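Local coordinates for protein phosphonomutase (Burkholderia cenocepacia J2315, PDB 4MG4) that belongs to the phosphoenolpyruvate phosphomutase family and adopts a TIM-barrel fold, with parallel strands closed into a barrel and helices packed outside, at residues Met110-Gly115 with Asp149-Asp154. Sequence-based numbering, arbitrary orientation. Where two conformers were deposited one is given.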
loop_
_atom_site.group_PDB
_atom_site.type_symbol
_atom_site.label_atom_id
_atom_site.label_comp_id
_atom_site.label_asym_id
_atom_site.label_seq_id
_atom_site.Cartn_x
_atom_site.Cartn_y
_atom_site.Cartn_z
ATOM N N MET A 110 9.326 -14.396 16.456
ATOM C CA MET A 110 8.640 -13.112 16.323
ATOM C C MET A 110 7.473 -13.157 15.321
ATOM O O MET A 110 6.444 -12.523 15.543
ATOM C CB MET A 110 9.628 -12.023 15.983
ATOM C CG MET A 110 10.641 -11.954 17.088
ATOM S SD MET A 110 10.040 -10.948 18.451
ATOM C CE MET A 110 8.739 -11.514 19.468
ATOM N N SER A 111 7.616 -13.925 14.235
ATOM C CA SER A 111 6.541 -14.049 13.260
ATOM C C SER A 111 5.327 -14.685 13.892
ATOM O O SER A 111 4.206 -14.328 13.572
ATOM C CB SER A 111 6.989 -14.806 12.002
ATOM O OG SER A 111 7.044 -16.223 12.247
ATOM N N ILE A 112 5.544 -15.632 14.799
ATOM C CA ILE A 112 4.480 -16.346 15.491
ATOM C C ILE A 112 3.768 -15.393 16.458
ATOM O O ILE A 112 2.521 -15.344 16.512
ATOM C CB ILE A 112 5.054 -17.588 16.216
ATOM C CG1 ILE A 112 5.433 -18.657 15.153
ATOM C CG2 ILE A 112 4.039 -18.148 17.157
ATOM C CD1 ILE A 112 6.300 -19.775 15.640
ATOM N N ARG A 113 4.577 -14.621 17.191
ATOM C CA ARG A 113 4.053 -13.575 18.093
ATOM C C ARG A 113 3.207 -12.539 17.331
ATOM O O ARG A 113 2.168 -12.073 17.863
ATOM C CB ARG A 113 5.187 -12.907 18.874
ATOM C CG ARG A 113 5.807 -13.907 19.797
ATOM C CD ARG A 113 7.138 -13.417 20.312
ATOM N NE ARG A 113 7.817 -14.439 21.079
ATOM C CZ ARG A 113 9.104 -14.721 21.051
ATOM N NH1 ARG A 113 9.995 -14.028 20.350
ATOM N NH2 ARG A 113 9.521 -15.743 21.806
ATOM N N ALA A 114 3.596 -12.240 16.088
ATOM C CA ALA A 114 2.875 -11.337 15.181
ATOM C C ALA A 114 1.596 -11.954 14.573
ATOM O O ALA A 114 0.769 -11.235 14.047
ATOM C CB ALA A 114 3.826 -10.858 14.082
ATOM N N GLY A 115 1.425 -13.266 14.707
ATOM C CA GLY A 115 0.227 -13.991 14.361
ATOM C C GLY A 115 0.272 -14.743 13.046
ATOM O O GLY A 115 -0.785 -15.244 12.584
ATOM N N ASP A 149 8.153 -25.210 17.408
ATOM C CA ASP A 149 7.789 -26.339 18.272
ATOM C C ASP A 149 7.740 -25.879 19.718
ATOM O O ASP A 149 6.792 -26.201 20.437
ATOM C CB ASP A 149 8.774 -27.483 18.093
ATOM C CG ASP A 149 8.607 -28.223 16.782
ATOM O OD1 ASP A 149 7.689 -27.947 15.967
ATOM O OD2 ASP A 149 9.425 -29.119 16.531
ATOM N N ARG A 150 8.699 -25.046 20.113
ATOM C CA ARG A 150 8.681 -24.461 21.486
ATOM C C ARG A 150 7.470 -23.567 21.764
ATOM O O ARG A 150 6.935 -23.557 22.890
ATOM C CB ARG A 150 9.924 -23.645 21.715
ATOM C CG ARG A 150 11.156 -24.485 21.915
ATOM C CD ARG A 150 12.274 -23.599 22.470
ATOM N NE ARG A 150 12.658 -22.535 21.527
ATOM C CZ ARG A 150 13.755 -22.552 20.766
ATOM N NH1 ARG A 150 14.610 -23.553 20.855
ATOM N NH2 ARG A 150 14.021 -21.539 19.965
ATOM N N ALA A 151 7.010 -22.833 20.744
ATOM C CA ALA A 151 5.794 -22.045 20.822
ATOM C C ALA A 151 4.495 -22.890 20.910
ATOM O O ALA A 151 3.428 -22.352 21.207
ATOM C CB ALA A 151 5.721 -21.081 19.640
ATOM N N GLY A 152 4.581 -24.171 20.613
ATOM C CA GLY A 152 3.437 -25.072 20.673
ATOM C C GLY A 152 2.445 -24.772 19.580
ATOM O O GLY A 152 1.250 -24.994 19.744
ATOM N N VAL A 153 2.925 -24.242 18.453
ATOM C CA VAL A 153 2.006 -23.871 17.400
ATOM C C VAL A 153 2.134 -24.778 16.165
ATOM O O VAL A 153 3.214 -25.313 15.897
ATOM C CB VAL A 153 2.193 -22.410 16.952
ATOM C CG1 VAL A 153 1.759 -21.427 18.041
ATOM C CG2 VAL A 153 3.602 -22.125 16.503
ATOM N N ASP A 154 1.036 -24.880 15.427
ATOM C CA ASP A 154 0.966 -25.599 14.115
ATOM C C ASP A 154 1.389 -24.563 13.063
ATOM O O ASP A 154 0.645 -23.623 12.743
ATOM C CB ASP A 154 -0.454 -26.069 13.896
ATOM C CG ASP A 154 -0.609 -27.046 12.767
ATOM O OD1 ASP A 154 0.289 -27.145 11.932
ATOM O OD2 ASP A 154 -1.685 -27.717 12.735
#
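I112, V153 and A151 form a small apolar contact on the surface of the TIM barrel, where the C-terminal end of outer helix 101-113 meets the turn that follows the next outer helix, 134-150. Each helix is followed by a turn into the next barrel strand, 118-122 and 156-160 respectively, so the contact lies at the end of the barrel where the strands begin. I112 supplies the single side chain from 110-115; both of its branches reach V153, and CG2 also meets A151. I112 CG2, set anti to the backbone N (CG1 at chi1 -72°), lies 4.2 Å from A151 CB and 4.1 Å from V153 CG1. The other branch runs out extended (chi2 166°), which carries CD1 to V153. The I112 and V153 side chains cross at a slant, and the contact is purely van der Waals in character.

Both helices finish in a Schellman motif with a glycine at positive phi, G115 in one and G152 in the other. At the second helix the amide N of G152 bonds back to D149 O (3.0 Å); A151 and V153 flank G152 in sequence, and with the chain turning here both direct CB at I112. Helix 11-20 adjoins the same corner: N12 touches V153 and hydrogen-bonds G152 O and D154 N, while R19 forms a salt bridge with D154. In 110-115, A114 packs against L78 and E79 of helix 71-84. The closest approach between the two segments is methyl to methyl, I112 CD1 to V153 CG2 at 3.7 Å.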